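Local coordinates for ribosomal RNA small subunit methyltransferase E (Neisseria gonorrhoeae, PDB 5VM8), which probably methylates N3 of a uridine in 16S ribosomal RNA, using S-adenosyl methionine as methyl donor, as a knotted SPOUT-family enzyme, at residues T100-V105 / I141-Q146; G193-M198 / A239-L244. One frame throughout, in Å; residues are numbered along the deposited sequence.

Interaction 1 (T100-V105 / I141-Q146); sequences TLQKSV and ISACEQ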
ATOM      1  N   THR A 100      -7.033  -5.412   3.663  1.00 33.18           N
ATOM      2  CA  THR A 100      -6.123  -5.698   2.572  1.00 35.58           C
ATOM      3  C   THR A 100      -5.164  -4.529   2.389  1.00 34.13           C
ATOM      4  O   THR A 100      -3.944  -4.709   2.383  1.00 35.73           O
ATOM      5  CB  THR A 100      -6.901  -5.996   1.279  1.00 34.61           C
ATOM      6  OG1 THR A 100      -7.631  -7.224   1.416  1.00 39.38           O
ATOM      7  CG2 THR A 100      -5.944  -6.149   0.131  1.00 21.79           C
ATOM      8  N   LEU A 101      -5.701  -3.312   2.354  1.00 33.82           N
ATOM      9  CA  LEU A 101      -4.871  -2.141   2.111  1.00 34.87           C
ATOM     10  C   LEU A 101      -3.894  -1.915   3.261  1.00 37.97           C
ATOM     11  O   LEU A 101      -2.712  -1.629   3.040  1.00 42.23           O
ATOM     12  CB  LEU A 101      -5.759  -0.917   1.880  1.00 38.75           C
ATOM     13  CG  LEU A 101      -6.434  -0.894   0.498  1.00 43.94           C
ATOM     14  CD1 LEU A 101      -7.591   0.087   0.438  1.00 45.12           C
ATOM     15  CD2 LEU A 101      -5.415  -0.528  -0.585  1.00 39.79           C
ATOM     16  N   GLN A 102      -4.374  -2.012   4.499  1.00 33.20           N
ATOM     17  CA  GLN A 102      -3.511  -1.731   5.640  1.00 32.02           C
ATOM     18  C   GLN A 102      -2.398  -2.769   5.783  1.00 35.39           C
ATOM     19  O   GLN A 102      -1.222  -2.414   5.913  1.00 42.44           O
ATOM     20  CB  GLN A 102      -4.332  -1.666   6.920  1.00 34.33           C
ATOM     21  CG  GLN A 102      -3.454  -1.477   8.174  1.00 37.59           C
ATOM     22  CD  GLN A 102      -4.282  -1.458   9.438  1.00 42.11           C
ATOM     23  OE1 GLN A 102      -4.632  -2.504   9.985  1.00 46.65           O
ATOM     24  NE2 GLN A 102      -4.628  -0.271   9.888  1.00 37.54           N
ATOM     25  N   LYS A 103      -2.747  -4.066   5.762  1.00 26.65           N
ATOM     26  CA  LYS A 103      -1.740  -5.082   6.057  1.00 27.79           C
ATOM     27  C   LYS A 103      -0.759  -5.244   4.908  1.00 37.06           C
ATOM     28  O   LYS A 103       0.416  -5.551   5.137  1.00 48.99           O
ATOM     29  CB  LYS A 103      -2.395  -6.421   6.402  1.00 29.35           C
ATOM     30  CG  LYS A 103      -2.766  -6.556   7.884  1.00 32.40           C
ATOM     31  CD  LYS A 103      -3.739  -5.465   8.285  1.00 34.81           C
ATOM     32  CE  LYS A 103      -4.190  -5.577   9.702  1.00 37.44           C
ATOM     33  NZ  LYS A 103      -3.209  -4.850  10.574  1.00 36.06           N
ATOM     34  N   SER A 104      -1.214  -5.029   3.669  1.00 34.99           N
ATOM     35  CA  SER A 104      -0.321  -5.119   2.530  1.00 30.42           C
ATOM     36  C   SER A 104       0.757  -4.034   2.594  1.00 31.64           C
ATOM     37  O   SER A 104       1.895  -4.257   2.144  1.00 38.42           O
ATOM     38  CB  SER A 104      -1.145  -5.089   1.222  1.00 34.29           C
ATOM     39  OG  SER A 104      -1.418  -3.780   0.771  1.00 44.23           O
ATOM     40  N   VAL A 105       0.418  -2.864   3.149  1.00 31.07           N
ATOM     41  CA  VAL A 105       1.403  -1.807   3.384  1.00 32.12           C
ATOM     42  C   VAL A 105       2.383  -2.219   4.478  1.00 42.71           C
ATOM     43  O   VAL A 105       3.593  -2.020   4.345  1.00 50.25           O
ATOM     44  CB  VAL A 105       0.699  -0.477   3.732  1.00 32.31           C
ATOM     45  CG1 VAL A 105       1.718   0.560   4.193  1.00 36.96           C
ATOM     46  CG2 VAL A 105      -0.099   0.047   2.511  1.00 36.57           C
ATOM     47  N   ILE A 141      -1.474   5.788   4.228  1.00 45.27           N
ATOM     48  CA  ILE A 141      -0.573   6.740   4.863  1.00 44.33           C
ATOM     49  C   ILE A 141      -0.407   6.409   6.340  1.00 52.20           C
ATOM     50  O   ILE A 141       0.712   6.411   6.884  1.00 50.27           O
ATOM     51  CB  ILE A 141      -1.112   8.163   4.649  1.00 44.88           C
ATOM     52  CG1 ILE A 141      -0.867   8.588   3.202  1.00 45.89           C
ATOM     53  CG2 ILE A 141      -0.512   9.150   5.664  1.00 47.51           C
ATOM     54  CD1 ILE A 141      -1.700   9.777   2.767  1.00 49.63           C
ATOM     55  N   SER A 142      -1.521   6.115   7.009  1.00 53.65           N
ATOM     56  CA  SER A 142      -1.470   5.755   8.419  1.00 53.37           C
ATOM     57  C   SER A 142      -0.636   4.500   8.638  1.00 51.14           C
ATOM     58  O   SER A 142       0.131   4.420   9.608  1.00 58.17           O
ATOM     59  CB  SER A 142      -2.885   5.550   8.948  1.00 46.03           C
ATOM     60  OG  SER A 142      -3.519   6.803   9.092  1.00 51.89           O
ATOM     61  N   ALA A 143      -0.760   3.524   7.736  1.00 37.25           N
ATOM     62  CA  ALA A 143      -0.010   2.284   7.878  1.00 40.26           C
ATOM     63  C   ALA A 143       1.473   2.528   7.707  1.00 41.72           C
ATOM     64  O   ALA A 143       2.284   1.853   8.346  1.00 45.14           O
ATOM     65  CB  ALA A 143      -0.502   1.232   6.872  1.00 31.99           C
ATOM     66  N   CYS A 144       1.840   3.521   6.894  1.00 39.70           N
ATOM     67  CA  CYS A 144       3.244   3.893   6.790  1.00 44.75           C
ATOM     68  C   CYS A 144       3.731   4.570   8.066  1.00 51.86           C
ATOM     69  O   CYS A 144       4.854   4.317   8.526  1.00 51.01           O
ATOM     70  CB  CYS A 144       3.463   4.796   5.578  1.00 44.08           C
ATOM     71  SG  CYS A 144       3.209   3.927   4.002  1.00 47.12           S
ATOM     72  N   GLU A 145       2.901   5.435   8.642  1.00 52.80           N
ATOM     73  CA  GLU A 145       3.253   6.079   9.902  1.00 53.11           C
ATOM     74  C   GLU A 145       3.497   5.053  11.009  1.00 49.91           C
ATOM     75  O   GLU A 145       4.425   5.213  11.814  1.00 44.79           O
ATOM     76  CB  GLU A 145       2.171   7.088  10.298  1.00 51.06           C
ATOM     77  CG  GLU A 145       2.072   8.314   9.379  1.00 55.23           C
ATOM     78  CD  GLU A 145       0.916   9.264   9.738  1.00 54.86           C
ATOM     79  OE1 GLU A 145      -0.037   8.841  10.428  1.00 58.29           O
ATOM     80  OE2 GLU A 145       0.958  10.444   9.329  1.00 58.78           O
ATOM     81  N   GLN A 146       2.677   3.997  11.060  1.00 46.33           N
ATOM     82  CA  GLN A 146       2.787   2.985  12.110  1.00 48.19           C
ATOM     83  C   GLN A 146       3.931   1.991  11.861  1.00 48.70           C
ATOM     84  O   GLN A 146       4.686   1.654  12.779  1.00 46.89           O
ATOM     85  CB  GLN A 146       1.452   2.230  12.221  1.00 48.89           C
ATOM     86  CG  GLN A 146       1.465   0.988  13.127  1.00 52.94           C
ATOM     87  CD  GLN A 146       1.968  -0.280  12.420  1.00 51.31           C
ATOM     88  OE1 GLN A 146       1.674  -0.506  11.249  1.00 41.42           O
ATOM     89  NE2 GLN A 146       2.755  -1.094  13.135  1.00 53.15           N
TER
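With chi1 of Val105 at 171°, CG1 stands anti to the backbone N and reaches across to Ala143, while Cys144 SG, placed anti to its own carbonyl carbon (chi1 -68°), meets the same Val105 CG1. Two helices of the SPOUT methyltransferase domain, 94-106 and 128-147, meet here, their short segments running in the same general direction at 33° with axes 8.8 Å apart. Val105 CG1 lies 3.5 Å from Ala143 CB and 3.7 Å from Cys144 SG, so this one branch touches two successive residues of the facing helix turn. Ala143 suits its place because its single methyl, pointing toward helix 94-106, is small enough to let the helices come close; a beta-branched valine opposite supplies a rigid apolar partner, and the cysteine adds a compact, weakly polar sulfur. Val105 and Cys144 both also lean on Pro153, which extends the apolar cluster, and no hydrogen bond crosses between the two segments.

Gln102, partly exposed, meets Ala143 mainly through its backbone, Gln102 O lying 3.8 Å from Ala143 CB. Its aliphatic stem touches more loosely, Gln102 CG to Ala143 CB 4.2 Å, and the amide works elsewhere: Gln102 OE1 accepts a hydrogen bond from Lys103 NZ at 2.8 Å, the donor lying off the carbonyl plane.

Interaction 2 (G193-M198 / A239-L244); sequences GAIVFM and AAMQTL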
ATOM      1  N   GLY A 193      12.604  -9.243 -12.008  1.00 78.28           N
ATOM      2  CA  GLY A 193      12.362  -7.850 -11.693  1.00 78.34           C
ATOM      3  C   GLY A 193      11.116  -7.603 -10.868  1.00 73.57           C
ATOM      4  O   GLY A 193      10.988  -8.112  -9.751  1.00 74.65           O
ATOM      5  N   ALA A 194      10.183  -6.832 -11.411  1.00 67.88           N
ATOM      6  CA  ALA A 194       9.020  -6.451 -10.637  1.00 60.61           C
ATOM      7  C   ALA A 194       7.951  -7.540 -10.705  1.00 56.15           C
ATOM      8  O   ALA A 194       7.899  -8.349 -11.643  1.00 57.95           O
ATOM      9  CB  ALA A 194       8.473  -5.115 -11.127  1.00 45.64           C
ATOM     10  N   ILE A 195       7.078  -7.529  -9.701  1.00 51.33           N
ATOM     11  CA  ILE A 195       5.959  -8.454  -9.571  1.00 50.48           C
ATOM     12  C   ILE A 195       4.660  -7.662  -9.626  1.00 49.86           C
ATOM     13  O   ILE A 195       4.530  -6.610  -8.991  1.00 44.85           O
ATOM     14  CB  ILE A 195       6.032  -9.258  -8.259  1.00 50.63           C
ATOM     15  CG1 ILE A 195       7.289 -10.123  -8.224  1.00 56.97           C
ATOM     16  CG2 ILE A 195       4.768 -10.110  -8.058  1.00 42.43           C
ATOM     17  CD1 ILE A 195       7.612 -10.641  -6.838  1.00 59.89           C
ATOM     18  N   VAL A 196       3.697  -8.188 -10.378  1.00 46.69           N
ATOM     19  CA  VAL A 196       2.353  -7.646 -10.464  1.00 39.62           C
ATOM     20  C   VAL A 196       1.437  -8.774 -10.040  1.00 40.80           C
ATOM     21  O   VAL A 196       1.479  -9.874 -10.606  1.00 40.46           O
ATOM     22  CB  VAL A 196       2.016  -7.131 -11.872  1.00 49.50           C
ATOM     23  CG1 VAL A 196       0.558  -6.747 -11.952  1.00 46.54           C
ATOM     24  CG2 VAL A 196       2.879  -5.930 -12.182  1.00 52.11           C
ATOM     25  N   PHE A 197       0.612  -8.497  -9.047  1.00 35.17           N
ATOM     26  CA  PHE A 197      -0.134  -9.524  -8.362  1.00 40.09           C
ATOM     27  C   PHE A 197      -1.598  -9.121  -8.352  1.00 41.81           C
ATOM     28  O   PHE A 197      -1.926  -8.034  -7.873  1.00 44.84           O
ATOM     29  CB  PHE A 197       0.492  -9.606  -6.957  1.00 38.48           C
ATOM     30  CG  PHE A 197      -0.259 -10.400  -5.972  1.00 31.51           C
ATOM     31  CD1 PHE A 197      -0.643 -11.691  -6.254  1.00 36.13           C
ATOM     32  CD2 PHE A 197      -0.482  -9.888  -4.710  1.00 30.51           C
ATOM     33  CE1 PHE A 197      -1.295 -12.457  -5.315  1.00 32.95           C
ATOM     34  CE2 PHE A 197      -1.142 -10.639  -3.767  1.00 31.87           C
ATOM     35  CZ  PHE A 197      -1.539 -11.944  -4.076  1.00 34.75           C
ATOM     36  N   MET A 198      -2.478 -10.009  -8.831  1.00 40.23           N
ATOM     37  CA  MET A 198      -3.884  -9.679  -9.061  1.00 37.26           C
ATOM     38  C   MET A 198      -4.788 -10.478  -8.137  1.00 40.03           C
ATOM     39  O   MET A 198      -4.684 -11.709  -8.064  1.00 42.27           O
ATOM     40  CB  MET A 198      -4.326  -9.945 -10.477  1.00 49.93           C
ATOM     41  CG  MET A 198      -3.740  -9.051 -11.502  1.00 62.80           C
ATOM     42  SD  MET A 198      -5.011  -8.956 -12.763  1.00 67.18           S
ATOM     43  CE  MET A 198      -6.303  -8.440 -11.623  1.00 59.43           C
ATOM     44  N   ALA A 239       3.538 -11.923   2.015  1.00 34.81           N
ATOM     45  CA  ALA A 239       4.520 -12.376   3.001  1.00 41.41           C
ATOM     46  C   ALA A 239       5.357 -13.513   2.435  1.00 43.04           C
ATOM     47  O   ALA A 239       6.579 -13.565   2.639  1.00 46.19           O
ATOM     48  CB  ALA A 239       3.831 -12.808   4.308  1.00 34.78           C
ATOM     49  N   ALA A 240       4.708 -14.439   1.727  1.00 41.14           N
ATOM     50  CA  ALA A 240       5.434 -15.513   1.058  1.00 44.79           C
ATOM     51  C   ALA A 240       6.404 -14.953   0.019  1.00 47.98           C
ATOM     52  O   ALA A 240       7.519 -15.463  -0.142  1.00 51.53           O
ATOM     53  CB  ALA A 240       4.443 -16.481   0.399  1.00 38.95           C
ATOM     54  N   MET A 241       5.993 -13.900  -0.694  1.00 44.19           N
ATOM     55  CA  MET A 241       6.880 -13.282  -1.679  1.00 39.91           C
ATOM     56  C   MET A 241       8.076 -12.622  -1.003  1.00 41.18           C
ATOM     57  O   MET A 241       9.199 -12.693  -1.515  1.00 43.55           O
ATOM     58  CB  MET A 241       6.112 -12.250  -2.511  1.00 38.85           C
ATOM     59  CG  MET A 241       5.106 -12.818  -3.481  1.00 43.03           C
ATOM     60  SD  MET A 241       4.122 -11.523  -4.315  1.00 45.95           S
ATOM     61  CE  MET A 241       2.738 -12.533  -4.808  1.00 40.46           C
ATOM     62  N   GLN A 242       7.850 -11.935   0.127  1.00 42.88           N
ATOM     63  CA  GLN A 242       8.971 -11.342   0.857  1.00 41.25           C
ATOM     64  C   GLN A 242       9.920 -12.410   1.409  1.00 42.84           C
ATOM     65  O   GLN A 242      11.114 -12.136   1.604  1.00 48.05           O
ATOM     66  CB  GLN A 242       8.475 -10.438   2.007  1.00 43.67           C
ATOM     67  CG  GLN A 242       7.572  -9.240   1.605  1.00 42.79           C
ATOM     68  CD  GLN A 242       8.269  -8.174   0.736  1.00 47.70           C
ATOM     69  OE1 GLN A 242       9.437  -8.299   0.347  1.00 50.36           O
ATOM     70  NE2 GLN A 242       7.534  -7.120   0.432  1.00 46.81           N
ATOM     71  N   THR A 243       9.411 -13.614   1.684  1.00 41.23           N
ATOM     72  CA  THR A 243      10.244 -14.702   2.197  1.00 41.93           C
ATOM     73  C   THR A 243      11.106 -15.321   1.087  1.00 48.67           C
ATOM     74  O   THR A 243      12.286 -15.644   1.313  1.00 48.89           O
ATOM     75  CB  THR A 243       9.350 -15.747   2.877  1.00 41.35           C
ATOM     76  OG1 THR A 243       8.620 -15.129   3.936  1.00 48.55           O
ATOM     77  CG2 THR A 243      10.155 -16.909   3.420  1.00 49.72           C
ATOM     78  N   LEU A 244      10.548 -15.454  -0.129  1.00 48.59           N
ATOM     79  CA  LEU A 244      11.293 -16.017  -1.262  1.00 50.73           C
ATOM     80  C   LEU A 244      12.190 -14.986  -1.943  1.00 45.64           C
ATOM     81  O   LEU A 244      13.288 -15.318  -2.381  1.00 53.13           O
ATOM     82  CB  LEU A 244      10.322 -16.594  -2.296  1.00 46.03           C
ATOM     83  CG  LEU A 244       9.547 -17.829  -1.858  1.00 46.36           C
ATOM     84  CD1 LEU A 244       8.405 -18.130  -2.805  1.00 43.27           C
ATOM     85  CD2 LEU A 244      10.516 -18.995  -1.787  1.00 42.42           C
TER
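Met241 reaches from helix 232-244 to strand 195-199, where it meets Ile195 and Phe197, in a helix-on-sheet contact of the SPOUT methyltransferase domain. Along 239-244, Ala239 comes first and contributes through its backbone: its carbonyl O takes the Thr243 N of the regular helical turn and, from the opposite face of its plane, Thr243 OG1.

Two residues on, Met241 makes the contact with the strand. Its chi1 of -71° sets CG anti to the carbonyl carbon, and the extended chain beyond carries the thioether out from the helix to the sheet. The terminal CE sits over one face of the Phe197 ring, 3.9 Å from the ring centroid and 16° off the normal, a CH-pi contact displaced toward the rim, with Phe197 CD1 nearest to CE at 3.8 Å. The sulfur stands farther back above the same ring, SD to centroid 5.1 Å, which makes a longer Met-aromatic contact. Met241 SD also packs 4.1 Å from Ile195 CG2. Methionine fits because its long, flexible, unbranched chain reaches from helix to sheet; phenylalanine offers a flat apolar face, and beta-branched isoleucine suits an extended strand.

Gln242 follows without touching the strand, its OE1 bonded to Ser81 OG and its NE2 to Leu107 O. Thr243 OG1 then donates to Ala239 O, 2.9 Å away; threonine suits this exposed flank because the helix's own carbonyl can satisfy its hydroxyl.

Strand 195-199 runs between 85-90 and 173-177 in the parallel sheet; Phe197 also packs on Leu87, Met177 and, in the covering helix, Pro234, Ala237 and Ile238.

Following the chain from its N terminus, the first contact comes when helix 128-147 returns to helix 94-106, closing a loop of 35 residues that includes strand 111-116. Only after this does the chain lay down strand 195-199, against which the late helix 232-244 packs in interaction 2, closing a second loop of 40 residues. The two loops are therefore in series, neither nested nor crossed. The centres of interaction 1 and interaction 2 are about 17 Å apart, and the two do not touch. Interaction 1 joins helix to helix; interaction 2 joins helix to sheet. Strand 85-90 connects them, touched by Thr100 and Ser104 of helix 94-106 and by Phe197 of strand 195-199.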